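Local coordinates for ESX-5 secretion system protein EccC5 (Mycobacterium tuberculosis, PDB 6J18) that forms part of the ESX-5 type VII secretion machinery that exports EsxN and many PE_PGRS and PPE proteins, this piece being a C-terminal FtsK/SpoIIIE-type ATPase domain with ATP bound, at residues His261-Leu267 against Phe278-Lys282; Ala225-Val229 against Pro255-Leu260; Val269-Pro274 against Gly285-Pro289; Phe90-His95 against Ala232-His238. All blocks are in the same frame, centred on the assembly; numbering follows the deposited sequence.

Interaction 1 of 4, residues His261-Leu267 against Phe278-Lys282; sequences HQANAPL and FIRGK
Arg280 extends its side chain to the carbonyl of Ala265, and that polar grip is the main tie between the two segments in the conformer described here, one of two deposited. NH1 donates to Ala265 O at 2.7 Å with a nearly straight N-H...O angle of 162°, and the acceptor lies in the guanidinium plane; a second, weak bond comes from NH2 to the same oxygen at 3.2 Å. The third nitrogen, NE, bonds to Ala297 O, so the flat group is held by two carbonyls. Arginine suits this place because its several in-plane donors can serve two backbone carbonyls at once.

The carbonyl it holds follows a helix end. Helix 255-262 stops in a Schellman motif in which Asn264, with positive phi, is the C-prime residue: Asn264 N bonds to His261 O, and Ala265 N to Leu260 O. The chain then runs through Pro266 into strand 267-269 of the FtsK-type ATPase sheet. On the other side, Ile279 and Arg280 form a classic beta bulge opposite Met283.

Contacts without hydrogen bonds complete the join. The His261 ring and the guanidinium have planes only 10° apart but are displaced rather than stacked, NH2 coming obliquely to within 3.7 Å of ND1; His261 CE1 sits 3.8 Å from Arg280 CD. Leu267 CB covers one face of the guanidinium near its rim. With CG anti to the backbone N (chi1 174°), Leu267 carries CD2 on to Ile279 CG2 at 3.6 Å, the two branched side chains crossing at about a right angle.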
loop_
_atom_site.group_PDB
_atom_site.type_symbol
_atom_site.label_atom_id
_atom_site.label_comp_id
_atom_site.label_asym_id
_atom_site.label_seq_id
_atom_site.Cartn_x
_atom_site.Cartn_y
_atom_site.Cartn_z
ATOM N N HIS A 261 5.799 2.995 10.752
ATOM C CA HIS A 261 7.147 2.630 11.173
ATOM C C HIS A 261 7.097 1.820 12.465
ATOM O O HIS A 261 7.860 0.872 12.643
ATOM C CB HIS A 261 8.016 3.875 11.359
ATOM C CG HIS A 261 9.434 3.571 11.736
ATOM N ND1 HIS A 261 10.016 2.340 11.516
ATOM C CD2 HIS A 261 10.385 4.334 12.324
ATOM C CE1 HIS A 261 11.262 2.360 11.951
ATOM N NE2 HIS A 261 11.512 3.559 12.445
ATOM N N GLN A 262 6.193 2.200 13.362
ATOM C CA GLN A 262 6.017 1.486 14.621
ATOM C C GLN A 262 5.482 0.078 14.381
ATOM O O GLN A 262 5.744 -0.836 15.161
ATOM C CB GLN A 262 5.076 2.256 15.551
ATOM C CG GLN A 262 5.775 3.273 16.438
ATOM C CD GLN A 262 4.802 4.087 17.268
ATOM O OE1 GLN A 262 3.592 3.861 17.226
ATOM N NE2 GLN A 262 5.326 5.039 18.029
ATOM N N ALA A 263 4.734 -0.089 13.296
ATOM C CA ALA A 263 4.200 -1.396 12.926
ATOM C C ALA A 263 5.198 -2.172 12.070
ATOM O O ALA A 263 4.887 -3.254 11.570
ATOM C CB ALA A 263 2.879 -1.239 12.191
ATOM N N ASN A 264 6.393 -1.605 11.911
ATOM C CA ASN A 264 7.469 -2.215 11.131
ATOM C C ASN A 264 7.050 -2.561 9.704
ATOM O O ASN A 264 7.410 -3.616 9.179
ATOM C CB ASN A 264 7.993 -3.469 11.836
ATOM C CG ASN A 264 8.751 -3.146 13.110
ATOM O OD1 ASN A 264 8.439 -3.667 14.181
ATOM N ND2 ASN A 264 9.755 -2.284 13.000
ATOM N N ALA A 265 6.288 -1.667 9.082
ATOM C CA ALA A 265 5.866 -1.853 7.699
ATOM C C ALA A 265 7.070 -1.835 6.765
ATOM O O ALA A 265 8.033 -1.106 7.007
ATOM C CB ALA A 265 4.865 -0.776 7.298
ATOM N N PRO A 266 7.024 -2.653 5.702
ATOM C CA PRO A 266 8.078 -2.653 4.682
ATOM C C PRO A 266 8.255 -1.275 4.055
ATOM O O PRO A 266 7.267 -0.608 3.748
ATOM C CB PRO A 266 7.567 -3.661 3.648
ATOM C CG PRO A 266 6.658 -4.557 4.414
ATOM C CD PRO A 266 6.004 -3.684 5.443
ATOM N N LEU A 267 9.502 -0.856 3.877
ATOM C CA LEU A 267 9.792 0.448 3.299
ATOM C C LEU A 267 10.673 0.319 2.063
ATOM O O LEU A 267 11.837 -0.070 2.156
ATOM C CB LEU A 267 10.466 1.351 4.334
ATOM C CG LEU A 267 10.970 2.712 3.849
ATOM C CD1 LEU A 267 9.824 3.590 3.388
ATOM C CD2 LEU A 267 11.753 3.397 4.953
ATOM N N PHE A 278 20.978 7.720 7.813
ATOM C CA PHE A 278 20.444 6.370 7.927
ATOM C C PHE A 278 18.921 6.385 7.903
ATOM O O PHE A 278 18.286 7.180 8.597
ATOM C CB PHE A 278 20.944 5.700 9.207
ATOM C CG PHE A 278 22.429 5.480 9.235
ATOM C CD1 PHE A 278 23.019 4.539 8.407
ATOM C CD2 PHE A 278 23.236 6.208 10.094
ATOM C CE1 PHE A 278 24.385 4.332 8.430
ATOM C CE2 PHE A 278 24.604 6.005 10.123
ATOM C CZ PHE A 278 25.178 5.065 9.290
ATOM N N ILE A 279 18.342 5.501 7.099
ATOM C CA ILE A 279 16.893 5.384 7.004
ATOM C C ILE A 279 16.390 4.368 8.025
ATOM O O ILE A 279 15.621 4.705 8.925
ATOM C CB ILE A 279 16.453 4.968 5.590
ATOM C CG1 ILE A 279 17.068 5.901 4.545
ATOM C CG2 ILE A 279 14.940 4.973 5.481
ATOM C CD1 ILE A 279 16.789 7.369 4.794
ATOM N N ARG A 280 16.821 3.119 7.868
ATOM C CA ARG A 280 16.500 2.066 8.825
ATOM C C ARG A 280 17.751 1.251 9.145
ATOM O O ARG A 280 18.453 0.796 8.242
ATOM C CB ARG A 280 15.390 1.156 8.284
ATOM C CG ARG A 280 14.133 1.901 7.853
ATOM C CD ARG A 280 12.906 1.450 8.629
ATOM N NE ARG A 280 12.369 0.191 8.126
ATOM C CZ ARG A 280 11.084 -0.017 7.855
ATOM N NH1 ARG A 280 10.686 -1.197 7.399
ATOM N NH2 ARG A 280 10.198 0.952 8.041
ATOM N N GLY A 281 18.029 1.076 10.433
ATOM C CA GLY A 281 19.210 0.349 10.861
ATOM C C GLY A 281 20.488 1.034 10.413
ATOM O O GLY A 281 20.709 2.206 10.711
ATOM N N LYS A 282 21.327 0.301 9.686
ATOM C CA LYS A 282 22.581 0.843 9.172
ATOM C C LYS A 282 22.493 1.136 7.677
ATOM O O LYS A 282 23.511 1.294 7.004
ATOM C CB LYS A 282 23.736 -0.125 9.446
ATOM C CG LYS A 282 24.271 -0.072 10.868
ATOM C CD LYS A 282 24.367 1.359 11.364
ATOM C CE LYS A 282 25.248 1.466 12.595
ATOM N NZ LYS A 282 25.087 2.790 13.257
#

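Interaction 2 of 4, residues Ala225-Val229 against Pro255-Leu260; sequences AVPFV and PMLRAL
Met256 threads its flexible side chain between Ala225 and Val229, and its path traces much of this apolar contact. From CB the chain sets off with CG anti to the backbone N, then folds at chi2 (56°) and chi3 (73°), and this double bend turns its end toward the 225-229 segment. CB and CG serve mainly as the arm. SD comes 3.8 Å from Val229 CG2, and the terminal CE ends 3.9 Å from Ala225 CB, with the backbone N of Val226 a little farther off. An unbranched, flexible thioether suits a path with two bends.

In the fold, the loop that precedes helix 232-235 lies here against the first turns of helix 255-262, whose Met256 and Leu260 also touch Val239 of the central mixed sheet. Around the methionine, small and beta-branched residues pack closely. Val226 CG1 meets Ala259 CB at 3.9 Å, while its CG2 lies against Pro255. Ala259, with only a methyl group, lets the loop come near the helix backbone, where Val229 CG1 lies 3.6 Å from Ala259 O. The same CG1 touches Leu260 CD2 at 4.0 Å.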
loop_
_atom_site.group_PDB
_atom_site.type_symbol
_atom_site.label_atom_id
_atom_site.label_comp_id
_atom_site.label_asym_id
_atom_site.label_seq_id
_atom_site.Cartn_x
_atom_site.Cartn_y
_atom_site.Cartn_z
ATOM N N ALA A 225 -7.377 7.181 10.965
ATOM C CA ALA A 225 -7.075 5.813 10.548
ATOM C C ALA A 225 -5.910 5.227 11.335
ATOM O O ALA A 225 -5.715 4.012 11.354
ATOM C CB ALA A 225 -6.771 5.766 9.065
ATOM N N VAL A 226 -5.140 6.099 11.976
ATOM C CA VAL A 226 -3.972 5.689 12.755
ATOM C C VAL A 226 -4.249 4.591 13.805
ATOM O O VAL A 226 -3.464 3.648 13.915
ATOM C CB VAL A 226 -3.331 6.911 13.460
ATOM C CG1 VAL A 226 -2.199 6.476 14.379
ATOM C CG2 VAL A 226 -2.835 7.916 12.429
ATOM N N PRO A 227 -5.361 4.689 14.567
ATOM C CA PRO A 227 -5.573 3.652 15.588
ATOM C C PRO A 227 -5.765 2.228 15.049
ATOM O O PRO A 227 -5.705 1.282 15.833
ATOM C CB PRO A 227 -6.854 4.116 16.292
ATOM C CG PRO A 227 -6.891 5.580 16.076
ATOM C CD PRO A 227 -6.355 5.772 14.694
ATOM N N PHE A 228 -5.986 2.076 13.748
ATOM C CA PHE A 228 -6.263 0.758 13.181
ATOM C C PHE A 228 -5.032 0.113 12.551
ATOM O O PHE A 228 -5.068 -1.055 12.162
ATOM C CB PHE A 228 -7.383 0.852 12.142
ATOM C CG PHE A 228 -8.662 1.419 12.683
ATOM C CD1 PHE A 228 -9.528 0.628 13.419
ATOM C CD2 PHE A 228 -8.998 2.744 12.459
ATOM C CE1 PHE A 228 -10.706 1.148 13.923
ATOM C CE2 PHE A 228 -10.176 3.269 12.958
ATOM C CZ PHE A 228 -11.030 2.470 13.690
ATOM N N VAL A 229 -3.948 0.875 12.457
ATOM C CA VAL A 229 -2.724 0.410 11.808
ATOM C C VAL A 229 -2.141 -0.822 12.499
ATOM O O VAL A 229 -1.712 -1.773 11.842
ATOM C CB VAL A 229 -1.658 1.529 11.770
ATOM C CG1 VAL A 229 -0.283 0.966 11.425
ATOM C CG2 VAL A 229 -2.067 2.619 10.789
ATOM N N PRO A 255 1.653 11.445 11.644
ATOM C CA PRO A 255 1.162 10.386 12.535
ATOM C C PRO A 255 0.951 9.047 11.830
ATOM O O PRO A 255 1.060 8.003 12.471
ATOM C CB PRO A 255 -0.170 10.948 13.048
ATOM C CG PRO A 255 -0.584 11.947 12.025
ATOM C CD PRO A 255 0.691 12.552 11.520
ATOM N N MET A 256 0.660 9.075 10.533
ATOM C CA MET A 256 0.468 7.838 9.781
ATOM C C MET A 256 1.805 7.171 9.474
ATOM O O MET A 256 1.950 5.961 9.636
ATOM C CB MET A 256 -0.302 8.103 8.485
ATOM C CG MET A 256 -0.469 6.872 7.601
ATOM S SD MET A 256 -1.255 5.483 8.450
ATOM C CE MET A 256 -2.949 6.054 8.553
ATOM N N LEU A 257 2.778 7.965 9.037
ATOM C CA LEU A 257 4.107 7.445 8.735
ATOM C C LEU A 257 4.788 6.902 9.987
ATOM O O LEU A 257 5.510 5.905 9.931
ATOM C CB LEU A 257 4.975 8.530 8.090
ATOM C CG LEU A 257 4.513 9.052 6.728
ATOM C CD1 LEU A 257 5.488 10.091 6.192
ATOM C CD2 LEU A 257 4.351 7.905 5.741
ATOM N N ARG A 258 4.554 7.564 11.114
ATOM C CA ARG A 258 5.089 7.121 12.397
ATOM C C ARG A 258 4.454 5.806 12.834
ATOM O O ARG A 258 5.134 4.908 13.327
ATOM C CB ARG A 258 4.864 8.193 13.464
ATOM C CG ARG A 258 5.216 7.752 14.877
ATOM C CD ARG A 258 4.954 8.838 15.927
ATOM N NE ARG A 258 4.119 9.938 15.443
ATOM C CZ ARG A 258 4.585 11.082 14.947
ATOM N NH1 ARG A 258 5.890 11.302 14.889
ATOM N NH2 ARG A 258 3.741 12.015 14.528
ATOM N N ALA A 259 3.143 5.705 12.650
ATOM C CA ALA A 259 2.409 4.498 13.012
ATOM C C ALA A 259 2.838 3.323 12.141
ATOM O O ALA A 259 2.927 2.189 12.612
ATOM C CB ALA A 259 0.910 4.730 12.892
ATOM N N LEU A 260 3.105 3.599 10.869
ATOM C CA LEU A 260 3.543 2.562 9.945
ATOM C C LEU A 260 4.948 2.078 10.298
ATOM O O LEU A 260 5.254 0.893 10.167
ATOM C CB LEU A 260 3.495 3.071 8.503
ATOM C CG LEU A 260 2.090 3.215 7.912
ATOM C CD1 LEU A 260 2.136 3.854 6.534
ATOM C CD2 LEU A 260 1.388 1.865 7.858
#

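Interaction 3 of 4, residues Val269-Pro274 against Gly285-Pro289; sequences VMDADP and GGPLP
Leu288 N gives its hydrogen to Asp271 OD1 at 3.0 Å, using the anti lone pair of that oxygen. The other carboxylate oxygen, OD2, makes a salt bridge with Arg101, a predicted ATP-binding residue, so Asp271 joins the 285-289 loop to that arginine; a short acid with two acceptor oxygens suits both tasks. Ala272 N donates to Gly286 O at 2.9 Å, although the donor stands above the carbonyl plane and not on a lone pair.

Three waters add to these bonds. Water 1 accepts from Gly286 N and lies 2.7 Å from Met270 O, to which it can donate; water 2 links Asp271 N to Pro289 O, and water 3 links Gly285 N to Asp273 O. The two loops flank the paired strands 278-280 and 283-284, after strand 267-269 and before strand 292-296, with the side chain of Met270 about 6 Å from the bound ATP.

Around these bonds the packing is close. Gly285 CA sits 4.0 Å from both Ala272 CB and Val269 CG1, which occupy the side where a CB would lie, so a residue without one suits the approach. Pro274 lays its ring against Gly285 O, with CG at 3.3 Å, and Leu288 CD1 reaches Val269 O at 3.9 Å.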
loop_
_atom_site.group_PDB
_atom_site.type_symbol
_atom_site.label_atom_id
_atom_site.label_comp_id
_atom_site.label_asym_id
_atom_site.label_seq_id
_atom_site.Cartn_x
_atom_site.Cartn_y
_atom_site.Cartn_z
ATOM N N VAL A 269 12.861 2.000 -0.444
ATOM C CA VAL A 269 13.612 3.218 -0.708
ATOM C C VAL A 269 14.161 3.183 -2.127
ATOM O O VAL A 269 15.167 2.529 -2.401
ATOM C CB VAL A 269 14.768 3.406 0.289
ATOM C CG1 VAL A 269 15.488 4.723 0.023
ATOM C CG2 VAL A 269 14.242 3.364 1.714
ATOM N N MET A 270 13.490 3.884 -3.033
ATOM C CA MET A 270 13.910 3.914 -4.427
ATOM C C MET A 270 15.087 4.877 -4.581
ATOM O O MET A 270 15.842 5.085 -3.627
ATOM C CB MET A 270 12.731 4.299 -5.326
ATOM C CG MET A 270 11.463 3.501 -4.999
ATOM S SD MET A 270 10.105 3.638 -6.182
ATOM C CE MET A 270 10.750 2.697 -7.562
ATOM N N ASP A 271 15.260 5.448 -5.770
ATOM C CA ASP A 271 16.356 6.386 -6.015
ATOM C C ASP A 271 16.384 7.488 -4.958
ATOM O O ASP A 271 15.408 8.215 -4.786
ATOM C CB ASP A 271 16.236 7.002 -7.409
ATOM C CG ASP A 271 17.243 8.109 -7.643
ATOM O OD1 ASP A 271 18.450 7.802 -7.742
ATOM O OD2 ASP A 271 16.829 9.284 -7.724
ATOM N N ALA A 272 17.502 7.596 -4.243
ATOM C CA ALA A 272 17.580 8.496 -3.098
ATOM C C ALA A 272 18.989 9.034 -2.843
ATOM O O ALA A 272 19.935 8.714 -3.562
ATOM C CB ALA A 272 17.059 7.791 -1.852
ATOM N N ASP A 273 19.108 9.848 -1.798
ATOM C CA ASP A 273 20.346 10.548 -1.470
ATOM C C ASP A 273 20.880 10.082 -0.117
ATOM O O ASP A 273 20.157 10.117 0.880
ATOM C CB ASP A 273 20.097 12.063 -1.462
ATOM C CG ASP A 273 21.379 12.883 -1.458
ATOM O OD1 ASP A 273 22.450 12.354 -1.100
ATOM O OD2 ASP A 273 21.310 14.077 -1.814
ATOM N N PRO A 274 22.146 9.636 -0.078
ATOM C CA PRO A 274 22.800 9.247 1.179
ATOM C C PRO A 274 22.849 10.374 2.212
ATOM O O PRO A 274 22.956 10.101 3.408
ATOM C CB PRO A 274 24.216 8.870 0.734
ATOM C CG PRO A 274 24.066 8.458 -0.684
ATOM C CD PRO A 274 22.981 9.325 -1.253
ATOM N N GLY A 285 19.855 5.625 1.985
ATOM C CA GLY A 285 19.329 5.655 0.634
ATOM C C GLY A 285 20.459 5.889 -0.348
ATOM O O GLY A 285 21.505 6.424 0.021
ATOM N N GLY A 286 20.258 5.484 -1.598
ATOM C CA GLY A 286 21.279 5.642 -2.615
ATOM C C GLY A 286 20.693 5.776 -4.006
ATOM O O GLY A 286 19.521 5.465 -4.222
ATOM N N PRO A 287 21.507 6.247 -4.962
ATOM C CA PRO A 287 21.045 6.426 -6.341
ATOM C C PRO A 287 20.704 5.095 -7.009
ATOM O O PRO A 287 21.464 4.134 -6.901
ATOM C CB PRO A 287 22.237 7.099 -7.026
ATOM C CG PRO A 287 23.419 6.674 -6.221
ATOM C CD PRO A 287 22.928 6.602 -4.804
ATOM N N LEU A 288 19.559 5.048 -7.681
ATOM C CA LEU A 288 19.104 3.835 -8.348
ATOM C C LEU A 288 18.398 4.183 -9.653
ATOM O O LEU A 288 17.811 5.258 -9.774
ATOM C CB LEU A 288 18.161 3.039 -7.439
ATOM C CG LEU A 288 18.751 2.374 -6.194
ATOM C CD1 LEU A 288 17.645 1.785 -5.333
ATOM C CD2 LEU A 288 19.758 1.302 -6.583
ATOM N N PRO A 289 18.455 3.273 -10.641
ATOM C CA PRO A 289 17.672 3.474 -11.863
ATOM C C PRO A 289 16.180 3.479 -11.552
ATOM O O PRO A 289 15.769 2.949 -10.519
ATOM C CB PRO A 289 18.057 2.275 -12.737
ATOM C CG PRO A 289 18.578 1.254 -11.782
ATOM C CD PRO A 289 19.245 2.032 -10.689
HETATM O O HOH W 1 17.817 3.651 -2.472
HETATM O O HOH W 2 14.386 4.185 -8.395
HETATM O O HOH W 3 19.631 8.359 3.007
#

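Interaction 4 of 4, residues Phe90-His95 against Ala232-His238; sequences FAENSH and AADVGLH
His238 ND1 donates to Ser94 O at 3.0 Å, lying in the carbonyl plane on a lone pair while the oxygen lies in the plane of the imidazole.

The Phe90 ring covers a face of the same imidazole. The two stack face to face, centroids 3.8 Å apart and planes at 28°, with His238 CE1 over the centre of the phenyl ring. With CG anti to the carbonyl carbon (chi1 -56°), His238 can both offer its edge to Ser94 and lay its face on Phe90. Its far nitrogen, NE2, is bonded to Glu203 OE1; both nitrogens thus face oxygen atoms, consistent with a doubly protonated ring whose charge Glu203 would probably favour.

Ala232 O takes two backbone hydrogens, from Val235 N at 3.1 Å and Leu237 N at 2.8 Å, which approach from opposite faces of its plane. This pins the turn through Gly236, whose positive phi glycine adopts readily, and the turn leads directly into strand 237-244.

Ser94 is small enough to fit close beside Leu237 O, from which its CB is 3.5 Å, and its hydroxyl shares water 4 with that carbonyl. His95 N closes an Asx turn on Asn93 OD1 at 2.9 Å, while the His95 ring brings CE1 to 3.3 Å from Ala232 CB. The nitrogens of that ring serve the backbone: ND1 accepts from Val239 N, and NE2, which must carry hydrogen, donates to Val229 O.

The contact thus lies at the entry to parallel strands 96-100 and 237-244, with short helix 232-235 beside it and Phe205 of neighbouring strand 203-208 also stacked on His238.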
loop_
_atom_site.group_PDB
_atom_site.type_symbol
_atom_site.label_atom_id
_atom_site.label_comp_id
_atom_site.label_asym_id
_atom_site.label_seq_id
_atom_site.Cartn_x
_atom_site.Cartn_y
_atom_site.Cartn_z
ATOM N N PHE A 90 1.162 -10.285 3.257
ATOM C CA PHE A 90 0.220 -9.845 4.281
ATOM C C PHE A 90 0.271 -10.709 5.541
ATOM O O PHE A 90 -0.227 -10.309 6.594
ATOM C CB PHE A 90 -1.199 -9.825 3.711
ATOM C CG PHE A 90 -1.426 -8.729 2.707
ATOM C CD1 PHE A 90 -0.680 -7.562 2.759
ATOM C CD2 PHE A 90 -2.378 -8.867 1.710
ATOM C CE1 PHE A 90 -0.881 -6.550 1.838
ATOM C CE2 PHE A 90 -2.584 -7.856 0.785
ATOM C CZ PHE A 90 -1.835 -6.698 0.850
ATOM N N ALA A 91 0.877 -11.888 5.436
ATOM C CA ALA A 91 1.079 -12.741 6.604
ATOM C C ALA A 91 2.109 -12.106 7.536
ATOM O O ALA A 91 2.040 -12.259 8.754
ATOM C CB ALA A 91 1.521 -14.133 6.184
ATOM N N GLU A 92 3.064 -11.393 6.944
ATOM C CA GLU A 92 4.096 -10.684 7.696
ATOM C C GLU A 92 3.635 -9.289 8.107
ATOM O O GLU A 92 3.711 -8.920 9.280
ATOM C CB GLU A 92 5.387 -10.573 6.878
ATOM C CG GLU A 92 6.365 -11.711 7.099
ATOM C CD GLU A 92 7.688 -11.500 6.375
ATOM O OE1 GLU A 92 7.921 -10.387 5.850
ATOM O OE2 GLU A 92 8.500 -12.450 6.337
ATOM N N ASN A 93 3.178 -8.512 7.130
ATOM C CA ASN A 93 2.748 -7.145 7.385
ATOM C C ASN A 93 1.648 -6.711 6.420
ATOM O O ASN A 93 1.652 -7.089 5.249
ATOM C CB ASN A 93 3.938 -6.191 7.290
ATOM C CG ASN A 93 3.664 -4.855 7.954
ATOM O OD1 ASN A 93 3.023 -3.976 7.377
ATOM N ND2 ASN A 93 4.147 -4.701 9.181
ATOM N N SER A 94 0.719 -5.901 6.918
ATOM C CA SER A 94 -0.445 -5.496 6.138
ATOM C C SER A 94 -0.187 -4.281 5.252
ATOM O O SER A 94 -1.028 -3.924 4.426
ATOM C CB SER A 94 -1.624 -5.196 7.071
ATOM O OG SER A 94 -1.982 -6.331 7.838
ATOM N N HIS A 95 0.971 -3.648 5.413
ATOM C CA HIS A 95 1.185 -2.327 4.825
ATOM C C HIS A 95 2.424 -2.214 3.942
ATOM O O HIS A 95 3.204 -3.158 3.812
ATOM C CB HIS A 95 1.271 -1.282 5.937
ATOM C CG HIS A 95 0.219 -1.436 6.990
ATOM N ND1 HIS A 95 -1.124 -1.277 6.725
ATOM C CD2 HIS A 95 0.311 -1.736 8.306
ATOM C CE1 HIS A 95 -1.814 -1.471 7.835
ATOM N NE2 HIS A 95 -0.968 -1.752 8.809
ATOM N N ALA A 232 -4.404 -4.011 11.908
ATOM C CA ALA A 232 -4.954 -3.917 10.560
ATOM C C ALA A 232 -5.476 -5.252 10.038
ATOM O O ALA A 232 -6.499 -5.297 9.354
ATOM C CB ALA A 232 -3.908 -3.365 9.615
ATOM N N ALA A 233 -4.768 -6.330 10.355
ATOM C CA ALA A 233 -5.146 -7.657 9.881
ATOM C C ALA A 233 -6.500 -8.086 10.437
ATOM O O ALA A 233 -7.238 -8.829 9.792
ATOM C CB ALA A 233 -4.076 -8.674 10.249
ATOM N N ASP A 234 -6.823 -7.607 11.634
ATOM C CA ASP A 234 -8.070 -7.974 12.294
ATOM C C ASP A 234 -9.264 -7.199 11.744
ATOM O O ASP A 234 -10.411 -7.621 11.903
ATOM C CB ASP A 234 -7.962 -7.754 13.803
ATOM C CG ASP A 234 -7.058 -8.768 14.474
ATOM O OD1 ASP A 234 -6.377 -9.529 13.756
ATOM O OD2 ASP A 234 -7.036 -8.810 15.720
ATOM N N VAL A 235 -8.998 -6.065 11.105
ATOM C CA VAL A 235 -10.066 -5.268 10.513
ATOM C C VAL A 235 -9.961 -5.257 8.990
ATOM O O VAL A 235 -10.683 -4.525 8.316
ATOM C CB VAL A 235 -10.055 -3.817 11.039
ATOM C CG1 VAL A 235 -10.293 -3.796 12.542
ATOM C CG2 VAL A 235 -8.745 -3.129 10.689
ATOM N N GLY A 236 -9.061 -6.078 8.458
ATOM C CA GLY A 236 -8.885 -6.205 7.023
ATOM C C GLY A 236 -8.456 -4.913 6.355
ATOM O O GLY A 236 -8.957 -4.560 5.287
ATOM N N LEU A 237 -7.524 -4.207 6.986
ATOM C CA LEU A 237 -7.052 -2.928 6.471
ATOM C C LEU A 237 -5.645 -3.040 5.891
ATOM O O LEU A 237 -4.784 -3.719 6.450
ATOM C CB LEU A 237 -7.080 -1.869 7.576
ATOM C CG LEU A 237 -6.442 -0.512 7.270
ATOM C CD1 LEU A 237 -7.195 0.208 6.159
ATOM C CD2 LEU A 237 -6.374 0.343 8.526
ATOM N N HIS A 238 -5.425 -2.373 4.762
ATOM C CA HIS A 238 -4.099 -2.287 4.161
ATOM C C HIS A 238 -3.782 -0.842 3.803
ATOM O O HIS A 238 -4.481 -0.228 2.998
ATOM C CB HIS A 238 -4.003 -3.169 2.915
ATOM C CG HIS A 238 -4.336 -4.607 3.167
ATOM N ND1 HIS A 238 -3.450 -5.484 3.753
ATOM C CD2 HIS A 238 -5.458 -5.319 2.911
ATOM C CE1 HIS A 238 -4.013 -6.676 3.848
ATOM N NE2 HIS A 238 -5.232 -6.602 3.346
HETATM O O HOH W 4 -4.687 -6.610 6.796
#

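From the N terminus, residues 90-95 pair with 232-238, so interaction 4 closes a long loop of 136 residues where strands 96-100 and 237-244 begin. Residues 225-229 fall within that loop but find their partner beyond it, on helix 255-262, so interactions 2 and 4 cross; they touch where His95 meets Val229 and Leu260 and where Phe228 packs on Leu237. The helix end then opens interaction 1, where Ala263 and Ala265 also meet Asn93. Interactions 1 and 3 each span ten residues and cross, their segments alternating around strands 278-280 and 283-284. Together the contacts run from the beginnings of strands 96-100 and 237-244, past helix 255-262, toward the nucleotide.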